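Long-range contacts in ABC-type branched-chain amino acid transport systems periplasmic component-like protein (Thermomonospora curvata, PDB 4N03), which probably serves as the substrate-binding component of an ABC transporter and holds a fatty acid, palmitic acid, between its lobes: residues Trp131-Leu136 with Gly145-Val150; Val150-Gly155 with Arg186-Ala191; Val223-Leu228 with Lys248-Gly253; Pro283-Leu288 with Glu377-Gly382; Lys369-Lys374 with Glu387-Ser392. All blocks are in the same frame, centred on the assembly; numbering follows the deposited sequence.

In the fold
Strands and helices distant in sequence are brought together here by contacts that mostly follow one another along the chain. Contact 1 closes the short loop leading from strand 126-129 into helix 148-161, beside the palmitate. Contact 2 shares V150 with it and packs that helix against helix 179-195. Contact 3 closes the beta-alpha-beta unit of strands 225-229 and 251-253, under the same two helices. Contacts 4 and 5 cross, since their segments alternate: contact 4 spans the longest loop, from 283-288 to 377-382, whereas contact 5 zips up the hairpin 370-375/383-390 at the edge of the seven-stranded sheet, and touches contacts 1, 2 and 4.

Contact 1 of 5, residues Trp131-Leu136 with Gly145-Val150; sequences WTTALL and GTTYDV. With PLM (palmitic acid), chain B.
W131 and Y148 meet through aromatic, CH-pi and backbone contacts at once. The CB of W131 stands over the centre of the Y148 ring, 3.7 Å from its centroid, and the indole, its plane at 85° to the phenol, turns an edge toward the phenol face in an offset edge-to-face pair. With CG placed beside its backbone N (chi1 -63°), the indole reaches along the lipid chain, whose CE lies over one of its faces, offset toward the rim. Among the polar contacts, Y148 N donates to W131 O over 3.0 Å, a bent bond (146°) that ties the helix start to the loop. W131 NE1 turns to T144. Y148 OH gives a short bond of 2.5 Å to PLM O1, an oxygen lying at the ring edge; Y84 and S109 also bind the lipid. At the start of the helix, T147 OG1 donates to D149 OD1 at 2.7 Å, and V150 N shares that oxygen. T133 CG2 packs 3.3 Å from D149 OD2; T133 OG1, which also bonds T404 O, is linked to OD2 by one water, weakly on that side. The aromatic pair and phenol hydroxyl form part of the fatty acid pocket of this leucine-binding-family substrate-binding protein, at the entry to helix 148-161.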
# COMPACT_ATOMS: atom_id res chain seq x y z
N TRP A 131 3.93 3.45 -0.98
CA TRP A 131 5.04 3.03 -0.15
C TRP A 131 6.42 3.48 -0.65
O TRP A 131 7.42 2.89 -0.32
CB TRP A 131 4.93 1.52 0.13
CG TRP A 131 3.70 1.21 0.90
CD1 TRP A 131 3.57 1.39 2.22
CD2 TRP A 131 2.38 0.84 0.42
NE1 TRP A 131 2.30 1.12 2.64
CE2 TRP A 131 1.53 0.82 1.53
CE3 TRP A 131 1.84 0.57 -0.84
CZ2 TRP A 131 0.18 0.48 1.43
CZ3 TRP A 131 0.52 0.23 -0.93
CH2 TRP A 131 -0.30 0.18 0.19
N THR A 132 6.44 4.54 -1.43
CA THR A 132 7.69 5.12 -1.81
C THR A 132 8.40 5.77 -0.62
O THR A 132 7.81 6.40 0.24
CB THR A 132 7.48 6.16 -2.92
OG1 THR A 132 8.75 6.65 -3.35
CG2 THR A 132 6.65 7.35 -2.51
N THR A 133 9.74 5.73 -0.65
CA THR A 133 10.57 6.46 0.29
C THR A 133 10.43 7.97 0.08
O THR A 133 10.75 8.73 1.00
CB THR A 133 12.03 6.06 0.14
OG1 THR A 133 12.43 6.20 -1.23
CG2 THR A 133 12.22 4.63 0.55
N ALA A 134 9.90 8.39 -1.06
CA ALA A 134 9.69 9.80 -1.28
C ALA A 134 8.69 10.41 -0.33
O ALA A 134 8.59 11.61 -0.23
CB ALA A 134 9.34 10.06 -2.73
N LEU A 135 7.90 9.58 0.37
CA LEU A 135 6.92 10.03 1.35
C LEU A 135 7.38 9.94 2.79
O LEU A 135 6.65 10.37 3.67
CB LEU A 135 5.58 9.31 1.14
CG LEU A 135 4.96 9.57 -0.24
CD1 LEU A 135 3.73 8.72 -0.43
CD2 LEU A 135 4.66 11.05 -0.50
N LEU A 136 8.58 9.38 3.03
CA LEU A 136 9.20 9.47 4.33
C LEU A 136 9.67 10.89 4.58
O LEU A 136 9.81 11.69 3.63
CB LEU A 136 10.37 8.50 4.46
CG LEU A 136 10.00 7.01 4.43
CD1 LEU A 136 11.30 6.22 4.51
CD2 LEU A 136 9.07 6.63 5.57
N GLY A 145 3.67 0.10 6.91
CA GLY A 145 4.40 -1.06 6.46
C GLY A 145 5.85 -0.73 6.12
O GLY A 145 6.50 0.11 6.77
N THR A 146 6.35 -1.46 5.14
CA THR A 146 7.67 -1.27 4.55
C THR A 146 7.58 -0.27 3.40
O THR A 146 6.49 0.02 2.87
CB THR A 146 8.14 -2.61 3.95
OG1 THR A 146 7.08 -3.03 3.09
CG2 THR A 146 8.41 -3.66 4.99
N THR A 147 8.73 0.23 2.98
CA THR A 147 8.85 0.92 1.71
C THR A 147 9.21 -0.04 0.60
O THR A 147 9.68 -1.15 0.82
CB THR A 147 9.85 2.07 1.84
OG1 THR A 147 11.06 1.62 2.44
CG2 THR A 147 9.26 3.17 2.66
N TYR A 148 9.00 0.41 -0.64
CA TYR A 148 9.11 -0.48 -1.78
C TYR A 148 10.47 -1.09 -1.96
O TYR A 148 10.65 -2.21 -2.41
CB TYR A 148 8.76 0.25 -3.05
CG TYR A 148 7.30 0.56 -3.22
CD1 TYR A 148 6.30 -0.42 -3.09
CD2 TYR A 148 6.89 1.83 -3.49
CE1 TYR A 148 4.96 -0.11 -3.27
CE2 TYR A 148 5.55 2.13 -3.69
CZ TYR A 148 4.58 1.14 -3.58
OH TYR A 148 3.23 1.37 -3.76
N ASP A 149 11.52 -0.28 -1.71
CA ASP A 149 12.91 -0.72 -1.77
C ASP A 149 13.19 -1.86 -0.82
O ASP A 149 13.74 -2.87 -1.21
CB ASP A 149 13.90 0.43 -1.63
CG ASP A 149 13.68 1.37 -0.47
OD1 ASP A 149 12.75 1.18 0.34
OD2 ASP A 149 14.47 2.35 -0.41
N VAL A 150 12.78 -1.69 0.44
CA VAL A 150 12.94 -2.74 1.42
C VAL A 150 12.21 -4.01 1.01
O VAL A 150 12.76 -5.10 1.16
CB VAL A 150 12.42 -2.24 2.79
CG1 VAL A 150 12.19 -3.37 3.81
CG2 VAL A 150 13.38 -1.19 3.33
C1 PLM B . 1.92 3.48 -5.97
O1 PLM B . 2.63 3.51 -4.93
O2 PLM B . 1.71 4.45 -6.73
C2 PLM B . 1.12 2.22 -6.24
C3 PLM B . -0.19 2.29 -5.34
C4 PLM B . -0.98 1.01 -5.34
C5 PLM B . -2.24 1.10 -4.55
C6 PLM B . -3.10 -0.17 -4.38
C7 PLM B . -2.70 -0.91 -3.10
C8 PLM B . -3.33 -2.26 -2.91
C9 PLM B . -3.18 -2.85 -1.52
CA PLM B . -1.92 -3.72 -1.31
CB PLM B . -1.77 -3.99 0.25
CC PLM B . -0.35 -3.61 0.75
CD PLM B . -0.27 -3.32 2.24
CE PLM B . 1.09 -2.90 2.79
CF PLM B . 0.92 -2.06 4.06
CG PLM B . 0.78 -2.87 5.34
O HOH W 1 13.53 4.06 -2.46

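Contact 2 of 5, residues Val150-Gly155 with Arg186-Ala191; sequences VDMING and RGTKYA
I153 lays its CG1 branch over the backbone of G187, with CG1 3.4 Å from G187 O. Its CD1 continues obliquely to CD2 of Y190 at 3.8 Å, and the CA of I153 faces the CB of A191; the side chain also packs on L394 of helix 393-397. The reach follows from the torsions: CG1 stands beside the backbone N (chi1 -68°) and CD1 extends onward from it (chi2 164°). M152, a selenomethionine, works the other flank, running next to T188 in the same direction, its CB 3.7 Å from T188 OG1. That hydroxyl also makes a weak hydrogen bond to H173, and beyond CG the M152 chain bends away toward L227 and A278. G187 is where the helices come closest, its CA 5.1 Å from that of I153; a side chain there would press on M152 CB. The axes of segments 150-155 and 186-191 approach to 7.3 Å, crossing at -38°. Cutting I153 back to alanine is likely to open a gap beside Y190 CD2 and the G187 carbonyl and to lose the packing on L394. Close-set packing of this kind, with glycine at the crossing, joins neighbouring helices 148-161 and 179-195 of the alpha/beta lobe in a periplasmic binding protein.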
# COMPACT_ATOMS: atom_id res chain seq x y z
N VAL A 150 12.78 -1.69 0.44
CA VAL A 150 12.94 -2.74 1.42
C VAL A 150 12.21 -4.01 1.01
O VAL A 150 12.76 -5.10 1.16
CB VAL A 150 12.42 -2.24 2.79
CG1 VAL A 150 12.19 -3.37 3.81
CG2 VAL A 150 13.38 -1.19 3.33
N ASP A 151 11.01 -3.91 0.43
CA ASP A 151 10.33 -5.11 -0.05
C ASP A 151 11.13 -5.83 -1.14
O ASP A 151 11.20 -7.04 -1.12
CB ASP A 151 8.94 -4.81 -0.60
CG ASP A 151 7.90 -4.58 0.47
OD1 ASP A 151 8.08 -4.99 1.61
OD2 ASP A 151 6.86 -3.99 0.06
N MSE A 152 11.71 -5.10 -2.11
CA MSE A 152 12.53 -5.76 -3.11
C MSE A 152 13.82 -6.31 -2.54
O MSE A 152 14.27 -7.34 -3.00
CB MSE A 152 12.84 -4.81 -4.28
CG MSE A 152 11.62 -4.48 -5.14
SE MSE A 152 10.95 -6.04 -6.09
CE MSE A 152 9.53 -6.52 -5.01
N ILE A 153 14.41 -5.65 -1.56
CA ILE A 153 15.63 -6.22 -0.96
C ILE A 153 15.33 -7.56 -0.30
O ILE A 153 15.99 -8.57 -0.52
CB ILE A 153 16.24 -5.22 0.02
CG1 ILE A 153 16.78 -3.99 -0.74
CG2 ILE A 153 17.38 -5.87 0.78
CD1 ILE A 153 17.03 -2.80 0.16
N ASN A 154 14.28 -7.55 0.54
CA ASN A 154 13.81 -8.80 1.16
C ASN A 154 13.46 -9.84 0.10
O ASN A 154 13.84 -10.99 0.21
CB ASN A 154 12.64 -8.53 2.09
CG ASN A 154 13.05 -7.96 3.43
OD1 ASN A 154 14.11 -8.26 3.96
ND2 ASN A 154 12.19 -7.14 4.01
N GLY A 155 12.74 -9.42 -0.93
CA GLY A 155 12.32 -10.35 -1.95
C GLY A 155 13.43 -10.96 -2.76
O GLY A 155 13.44 -12.15 -3.06
N ARG A 186 15.28 0.84 -6.80
CA ARG A 186 16.41 1.15 -5.92
C ARG A 186 16.77 -0.02 -5.05
O ARG A 186 17.93 -0.36 -4.82
CB ARG A 186 16.11 2.41 -5.11
CG ARG A 186 17.28 2.85 -4.26
CD ARG A 186 16.89 3.99 -3.37
NE ARG A 186 18.01 4.43 -2.55
CZ ARG A 186 18.58 5.60 -2.60
NH1 ARG A 186 18.16 6.54 -3.41
NH2 ARG A 186 19.52 5.83 -1.75
N GLY A 187 15.75 -0.67 -4.48
CA GLY A 187 15.97 -1.87 -3.67
C GLY A 187 16.54 -3.02 -4.46
O GLY A 187 17.50 -3.67 -4.04
N THR A 188 15.98 -3.28 -5.64
CA THR A 188 16.54 -4.30 -6.52
C THR A 188 18.04 -4.08 -6.75
O THR A 188 18.82 -5.04 -6.67
CB THR A 188 15.81 -4.28 -7.86
OG1 THR A 188 14.42 -4.51 -7.62
CG2 THR A 188 16.32 -5.34 -8.78
N LYS A 189 18.40 -2.85 -7.08
CA LYS A 189 19.79 -2.55 -7.43
C LYS A 189 20.69 -2.66 -6.23
O LYS A 189 21.86 -3.09 -6.37
CB LYS A 189 19.86 -1.20 -8.09
CG LYS A 189 19.17 -1.24 -9.45
CD LYS A 189 18.98 0.13 -10.02
CE LYS A 189 20.32 0.70 -10.41
NZ LYS A 189 20.00 1.87 -11.22
N TYR A 190 20.20 -2.31 -5.04
CA TYR A 190 21.01 -2.47 -3.82
C TYR A 190 21.29 -3.92 -3.59
O TYR A 190 22.43 -4.36 -3.35
CB TYR A 190 20.31 -1.83 -2.64
CG TYR A 190 21.09 -2.02 -1.36
CD1 TYR A 190 22.18 -1.20 -1.07
CD2 TYR A 190 20.75 -3.01 -0.46
CE1 TYR A 190 22.88 -1.37 0.07
CE2 TYR A 190 21.48 -3.15 0.72
CZ TYR A 190 22.57 -2.30 0.98
OH TYR A 190 23.28 -2.41 2.14
N ALA A 191 20.22 -4.72 -3.61
CA ALA A 191 20.37 -6.13 -3.42
C ALA A 191 21.32 -6.75 -4.47
O ALA A 191 22.17 -7.59 -4.16
CB ALA A 191 19.03 -6.83 -3.43

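Contact 3 of 5, residues Val223-Leu228 with Lys248-Gly253; sequences VDAILL and KQPILG
L227 and L252 leave one face of the sheet as neighbours with a common direction, CD1 of L227 resting 4.2 Å from CB of L252. I226 and I251 do likewise on the other face, where CB of I226 meets CG1 of I251 at 4.0 Å. The two isoleucines share nearly the same torsions, each with CG1 beside its backbone N, which keeps their branches in step. The strands beneath run parallel: I226 N donates to P250 O over 2.9 Å, nearly along the C=O axis, L252 N returns a bond to I226 O, and L228 N reaches L252 O. This is the beta-alpha-beta crossover of the alpha/beta lobe, with helix 232-244 packing L238 on both isoleucines while M152 of helix 148-161 covers both leucines. Before the strands proper, Q249 comes across V223 at about a right angle. A bend at chi2 (90°) turns its amide back, and NE2 donates to V223 O at 2.8 Å along a nearly straight line (166°). The carbonyl oxygen lies in the amide plane of Q249, although the donor stands tilted from the carbonyl plane of V223. Beside it the ring of P250 sets CG 4.0 Å from CB of A225 and CD 3.4 Å from D224 O.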
# COMPACT_ATOMS: atom_id res chain seq x y z
N VAL A 223 17.21 -12.96 -18.87
CA VAL A 223 17.14 -12.75 -17.43
C VAL A 223 16.85 -14.07 -16.71
O VAL A 223 16.31 -15.02 -17.29
CB VAL A 223 16.08 -11.69 -17.05
CG1 VAL A 223 16.36 -10.37 -17.75
CG2 VAL A 223 14.65 -12.16 -17.32
N ASP A 224 17.18 -14.14 -15.44
CA ASP A 224 16.93 -15.27 -14.59
C ASP A 224 15.72 -15.11 -13.69
O ASP A 224 15.23 -16.11 -13.18
CB ASP A 224 18.17 -15.55 -13.78
CG ASP A 224 19.36 -15.81 -14.69
OD1 ASP A 224 19.36 -16.88 -15.34
OD2 ASP A 224 20.28 -14.96 -14.77
N ALA A 225 15.29 -13.88 -13.49
CA ALA A 225 14.11 -13.61 -12.69
C ALA A 225 13.54 -12.33 -13.20
O ALA A 225 14.26 -11.47 -13.72
CB ALA A 225 14.45 -13.49 -11.20
N ILE A 226 12.22 -12.19 -13.08
CA ILE A 226 11.48 -11.03 -13.57
C ILE A 226 10.86 -10.35 -12.38
O ILE A 226 10.10 -10.98 -11.64
CB ILE A 226 10.38 -11.45 -14.56
CG1 ILE A 226 10.99 -12.17 -15.78
CG2 ILE A 226 9.55 -10.26 -14.98
CD1 ILE A 226 9.95 -12.88 -16.65
N LEU A 227 11.09 -9.07 -12.19
CA LEU A 227 10.52 -8.26 -11.13
C LEU A 227 9.59 -7.27 -11.76
O LEU A 227 9.84 -6.78 -12.87
CB LEU A 227 11.61 -7.54 -10.32
CG LEU A 227 12.32 -8.38 -9.25
CD1 LEU A 227 12.87 -9.72 -9.71
CD2 LEU A 227 13.42 -7.53 -8.63
N LEU A 228 8.48 -7.00 -11.07
CA LEU A 228 7.42 -6.15 -11.61
C LEU A 228 6.91 -5.19 -10.57
O LEU A 228 6.35 -5.61 -9.56
CB LEU A 228 6.27 -6.97 -12.16
CG LEU A 228 5.11 -6.20 -12.78
CD1 LEU A 228 5.54 -5.39 -14.00
CD2 LEU A 228 3.95 -7.10 -13.16
N LYS A 248 10.39 -19.65 -17.99
CA LYS A 248 10.22 -20.32 -16.71
C LYS A 248 10.75 -19.54 -15.51
O LYS A 248 10.66 -20.00 -14.39
CB LYS A 248 10.85 -21.71 -16.73
CG LYS A 248 10.32 -22.63 -17.84
CD LYS A 248 8.81 -22.86 -17.75
CE LYS A 248 8.25 -23.72 -18.90
NZ LYS A 248 6.79 -23.80 -18.67
N GLN A 249 11.22 -18.34 -15.75
CA GLN A 249 11.78 -17.52 -14.67
C GLN A 249 10.73 -17.21 -13.64
O GLN A 249 9.58 -16.90 -14.01
CB GLN A 249 12.31 -16.22 -15.25
CG GLN A 249 13.50 -16.32 -16.20
CD GLN A 249 13.15 -16.49 -17.66
OE1 GLN A 249 12.08 -17.01 -17.98
NE2 GLN A 249 14.00 -16.03 -18.54
N PRO A 250 11.07 -17.17 -12.38
CA PRO A 250 10.10 -16.67 -11.40
C PRO A 250 9.80 -15.19 -11.62
O PRO A 250 10.68 -14.43 -12.08
CB PRO A 250 10.83 -16.89 -10.08
CG PRO A 250 12.25 -16.70 -10.42
CD PRO A 250 12.39 -17.38 -11.77
N ILE A 251 8.58 -14.80 -11.27
CA ILE A 251 8.14 -13.43 -11.25
C ILE A 251 7.92 -12.97 -9.84
O ILE A 251 7.25 -13.67 -9.08
CB ILE A 251 6.85 -13.22 -12.10
CG1 ILE A 251 7.10 -13.59 -13.56
CG2 ILE A 251 6.38 -11.80 -12.00
CD1 ILE A 251 5.85 -13.78 -14.39
N LEU A 252 8.48 -11.83 -9.46
CA LEU A 252 8.32 -11.23 -8.15
C LEU A 252 7.78 -9.85 -8.31
O LEU A 252 8.42 -9.00 -8.94
CB LEU A 252 9.68 -11.20 -7.42
CG LEU A 252 9.69 -10.53 -6.05
CD1 LEU A 252 8.86 -11.32 -5.06
CD2 LEU A 252 11.11 -10.29 -5.60
N GLY A 253 6.61 -9.57 -7.77
CA GLY A 253 5.96 -8.30 -7.87
C GLY A 253 5.96 -7.51 -6.59
O GLY A 253 6.00 -8.07 -5.50

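Contact 4 of 5, residues Pro283-Leu288 with Glu377-Gly382; sequences PMSADL and EKATGG
M284, a selenomethionine, and G381 face each other closely, CB of M284 lying 3.8 Å from CA of G381. The same CB touches the methyl CG2 of T380 at 4.0 Å, and that methyl also rests against M284 O. The T380 methyl gets there by standing anti to the backbone nitrogen (chi1 -56° for OG1). S285 follows along the chain: its CB sits 3.4 Å from T380 O and 4.1 Å from CB of A379. Its backbone N is also near T380 O, but the angle is too poor for a hydrogen bond. A water does join the backbones, accepting from M284 N at 2.9 Å and donating to G381 O at 3.0 Å. The partners are two irregular loops: residues 283-286 form a type I beta turn, closed by A286 N to P283 O, ahead of helix 289-301, while 377-382 is the connection of the hairpin between strands 370-375 and 383-390. G381 has a positive phi (78°), and its position leaves little room for a side chain, since a CB would crowd that of M284. Farther out, in the conformer given, the M284 chain bends away at chi2 and chi3 among I291, L294 and A295 from helix 289-301 and V311 and V312 from helix 309-330. S285 OG binds A383 O, just past the second loop, and G382 N bonds A379 O within it; L307 backs both M284 and T380.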
# COMPACT_ATOMS: atom_id res chain seq x y z
N PRO A 283 -2.34 -11.29 3.74
CA PRO A 283 -3.52 -11.52 2.94
C PRO A 283 -4.72 -11.96 3.82
O PRO A 283 -4.56 -12.30 4.99
CB PRO A 283 -3.06 -12.63 2.01
CG PRO A 283 -2.13 -13.43 2.83
CD PRO A 283 -1.44 -12.42 3.70
N MSE A 284 -5.92 -12.01 3.23
CA MSE A 284 -7.18 -12.35 3.94
C MSE A 284 -7.24 -13.79 4.38
O MSE A 284 -8.16 -14.15 5.11
CB MSE A 284 -8.35 -11.91 3.08
CG MSE A 284 -8.33 -10.40 2.88
SE MSE A 284 -9.82 -9.47 3.68
CE MSE A 284 -9.65 -10.14 5.50
N SER A 285 -6.34 -14.62 3.93
CA SER A 285 -6.22 -16.02 4.33
C SER A 285 -5.34 -16.25 5.53
O SER A 285 -5.23 -17.37 6.02
CB SER A 285 -5.70 -16.82 3.15
OG SER A 285 -4.42 -16.33 2.81
N ALA A 286 -4.68 -15.21 6.03
CA ALA A 286 -3.80 -15.41 7.18
C ALA A 286 -4.59 -15.88 8.41
O ALA A 286 -5.69 -15.41 8.67
CB ALA A 286 -3.08 -14.13 7.51
N ASP A 287 -3.93 -16.69 9.22
CA ASP A 287 -4.58 -17.29 10.40
C ASP A 287 -4.45 -16.33 11.58
O ASP A 287 -3.66 -16.55 12.49
CB ASP A 287 -3.95 -18.64 10.70
CG ASP A 287 -4.65 -19.37 11.83
OD1 ASP A 287 -5.80 -19.01 12.13
OD2 ASP A 287 -4.01 -20.27 12.40
N LEU A 288 -5.21 -15.25 11.52
CA LEU A 288 -5.26 -14.23 12.57
C LEU A 288 -6.71 -13.93 12.88
O LEU A 288 -7.49 -13.72 11.98
CB LEU A 288 -4.56 -12.97 12.09
CG LEU A 288 -3.06 -13.03 11.81
CD1 LEU A 288 -2.60 -11.75 11.16
CD2 LEU A 288 -2.19 -13.30 13.02
N GLU A 377 -6.55 -19.26 -6.01
CA GLU A 377 -7.98 -19.14 -6.16
C GLU A 377 -8.76 -19.82 -5.02
O GLU A 377 -9.92 -19.49 -4.78
CB GLU A 377 -8.39 -19.68 -7.52
CG GLU A 377 -8.37 -21.20 -7.66
CD GLU A 377 -7.00 -21.83 -7.91
OE1 GLU A 377 -5.88 -21.25 -7.66
OE2 GLU A 377 -7.06 -22.99 -8.39
N LYS A 378 -8.11 -20.73 -4.33
CA LYS A 378 -8.70 -21.50 -3.23
C LYS A 378 -8.70 -20.76 -1.90
O LYS A 378 -9.29 -21.21 -0.93
CB LYS A 378 -7.92 -22.82 -3.04
CG LYS A 378 -7.80 -23.63 -4.32
CD LYS A 378 -7.18 -25.00 -4.12
CE LYS A 378 -7.48 -25.87 -5.33
NZ LYS A 378 -7.77 -27.26 -4.91
N ALA A 379 -8.04 -19.62 -1.83
CA ALA A 379 -7.82 -18.95 -0.57
C ALA A 379 -8.69 -17.75 -0.42
O ALA A 379 -8.96 -17.04 -1.39
CB ALA A 379 -6.34 -18.53 -0.52
N THR A 380 -9.06 -17.46 0.82
CA THR A 380 -9.77 -16.23 1.15
C THR A 380 -8.89 -15.04 0.75
O THR A 380 -7.72 -14.96 1.10
CB THR A 380 -10.09 -16.21 2.64
OG1 THR A 380 -10.83 -17.39 2.96
CG2 THR A 380 -10.94 -15.00 3.03
N GLY A 381 -9.48 -14.12 -0.00
CA GLY A 381 -8.76 -12.97 -0.50
C GLY A 381 -7.87 -13.24 -1.68
O GLY A 381 -7.09 -12.35 -2.08
N GLY A 382 -7.91 -14.44 -2.23
CA GLY A 382 -7.22 -14.72 -3.49
C GLY A 382 -5.71 -14.85 -3.39
O GLY A 382 -5.04 -14.81 -4.41
O HOH W 2 -5.86 -11.15 0.41

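Contact 5 of 5, residues Lys369-Lys374 with Glu387-Ser392; sequences KTYIIK and EQAFES
T370 and F390 exchange two backbone hydrogen bonds, T370 N to F390 O at 2.9 Å and F390 N to T370 O, both donors standing well out of the carbonyl planes. I372 and E387 form the second hydrogen-bonded antiparallel pair, in which I372 N sits on a lone pair of E387 O and E387 N answers to I372 O. Between the pairs the register slips by one residue, a beta bulge in the hairpin of strands 370-375 and 383-390 that completes one edge of the seven-stranded sheet. T370 OG1 looks beyond the hairpin, to D151 and N154 of helix 148-161.

At the bulge A389 lies against Y371, and the methyl CB stands over the ring centre, 3.7 Å from the centroid and only 3° off the normal, a clean CH-pi contact. At the ring edge comes the amide oxygen OE1 of Q388, with ring and amide planes 68° apart. Y371 OH itself bonds G354 O. A serine in place of Y371 would probably leave the A389 methyl without its aromatic face and G354 O without this hydroxyl partner.

On the face shared by T370, I372, E387 and F390, I372 sets CB 3.8 Å from CB of E387, and its CG1 meets the edge of the F390 ring at CE1. F390 holds its ring between N and carbonyl carbon (chi1 69°), which carries CD1 to 3.2 Å from T370 O. At the exposed end, in the conformer given, K369 NZ and E391 OE1 are 4.4 Å apart, too far for a salt bridge, and one water spans them, donating to E391 OE1 at 2.8 Å and accepting from K369 NZ.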
# COMPACT_ATOMS: atom_id res chain seq x y z
N LYS A 369 9.66 -5.73 7.80
CA LYS A 369 9.27 -7.11 7.61
C LYS A 369 8.33 -7.25 6.39
O LYS A 369 7.34 -6.54 6.27
CB LYS A 369 8.58 -7.61 8.86
CG LYS A 369 9.48 -7.59 10.06
CD LYS A 369 8.97 -8.32 11.27
CE LYS A 369 9.92 -8.11 12.43
NZ LYS A 369 9.92 -6.69 12.95
N THR A 370 8.73 -8.13 5.50
CA THR A 370 8.03 -8.38 4.25
C THR A 370 7.58 -9.83 4.20
O THR A 370 8.35 -10.74 4.46
CB THR A 370 9.01 -8.15 3.07
OG1 THR A 370 9.52 -6.81 3.13
CG2 THR A 370 8.40 -8.44 1.71
N TYR A 371 6.28 -10.05 3.87
CA TYR A 371 5.77 -11.37 3.49
C TYR A 371 6.04 -11.65 2.06
O TYR A 371 6.13 -10.71 1.24
CB TYR A 371 4.23 -11.42 3.61
CG TYR A 371 3.63 -11.25 4.97
CD1 TYR A 371 3.30 -10.00 5.46
CD2 TYR A 371 3.29 -12.36 5.77
CE1 TYR A 371 2.71 -9.83 6.70
CE2 TYR A 371 2.70 -12.19 7.00
CZ TYR A 371 2.38 -10.95 7.45
OH TYR A 371 1.79 -10.83 8.69
N ILE A 372 6.17 -12.92 1.70
CA ILE A 372 6.05 -13.32 0.29
C ILE A 372 4.68 -14.04 0.19
O ILE A 372 4.46 -15.00 0.95
CB ILE A 372 7.16 -14.24 -0.19
CG1 ILE A 372 8.52 -13.64 0.07
CG2 ILE A 372 6.92 -14.59 -1.67
CD1 ILE A 372 8.81 -12.35 -0.66
N ILE A 373 3.83 -13.61 -0.70
CA ILE A 373 2.53 -14.21 -0.93
C ILE A 373 2.46 -14.68 -2.37
O ILE A 373 3.25 -14.28 -3.23
CB ILE A 373 1.36 -13.28 -0.52
CG1 ILE A 373 1.15 -12.16 -1.50
CG2 ILE A 373 1.53 -12.79 0.91
CD1 ILE A 373 -0.05 -11.33 -1.19
N LYS A 374 1.47 -15.52 -2.68
CA LYS A 374 1.19 -15.87 -4.06
C LYS A 374 -0.33 -15.86 -4.27
O LYS A 374 -1.13 -16.19 -3.35
CB LYS A 374 1.75 -17.21 -4.46
CG LYS A 374 1.11 -18.37 -3.69
CD LYS A 374 1.66 -19.72 -4.07
CE LYS A 374 1.29 -20.18 -5.48
NZ LYS A 374 -0.19 -20.39 -5.68
N GLU A 387 5.92 -17.09 2.40
CA GLU A 387 6.93 -16.86 3.44
C GLU A 387 6.38 -15.90 4.42
O GLU A 387 5.95 -14.81 4.07
CB GLU A 387 8.21 -16.31 2.81
CG GLU A 387 9.43 -16.35 3.70
CD GLU A 387 9.91 -17.76 3.93
OE1 GLU A 387 9.94 -18.56 2.98
OE2 GLU A 387 10.31 -18.04 5.06
N GLN A 388 6.38 -16.31 5.69
CA GLN A 388 5.94 -15.42 6.76
C GLN A 388 6.84 -14.19 6.80
O GLN A 388 8.00 -14.21 6.39
CB GLN A 388 6.02 -16.12 8.13
CG GLN A 388 4.98 -17.22 8.33
CD GLN A 388 3.53 -16.72 8.36
OE1 GLN A 388 3.24 -15.55 8.63
NE2 GLN A 388 2.62 -17.61 8.13
N ALA A 389 6.29 -13.09 7.29
CA ALA A 389 7.02 -11.81 7.26
C ALA A 389 8.39 -11.92 7.89
O ALA A 389 8.54 -12.46 8.97
CB ALA A 389 6.23 -10.73 7.92
N PHE A 390 9.39 -11.40 7.20
CA PHE A 390 10.77 -11.46 7.64
C PHE A 390 11.51 -10.18 7.27
O PHE A 390 11.19 -9.52 6.31
CB PHE A 390 11.49 -12.68 7.06
CG PHE A 390 11.72 -12.60 5.57
CD1 PHE A 390 10.71 -12.92 4.70
CD2 PHE A 390 12.92 -12.11 5.03
CE1 PHE A 390 10.87 -12.78 3.34
CE2 PHE A 390 13.08 -11.97 3.64
CZ PHE A 390 12.03 -12.28 2.82
N GLU A 391 12.53 -9.90 8.05
CA GLU A 391 13.49 -8.84 7.78
C GLU A 391 14.84 -9.44 7.53
O GLU A 391 15.45 -9.96 8.46
CB GLU A 391 13.51 -7.88 8.94
CG GLU A 391 14.53 -6.76 8.79
CD GLU A 391 14.53 -5.78 9.94
OE1 GLU A 391 13.73 -5.92 10.91
OE2 GLU A 391 15.28 -4.80 9.78
N SER A 392 15.27 -9.46 6.30
CA SER A 392 16.65 -9.88 6.01
C SER A 392 17.67 -8.96 6.63
O SER A 392 17.42 -7.80 6.83
CB SER A 392 16.89 -9.97 4.52
OG SER A 392 16.83 -8.74 3.85
O HOH W 3 11.34 -4.48 11.21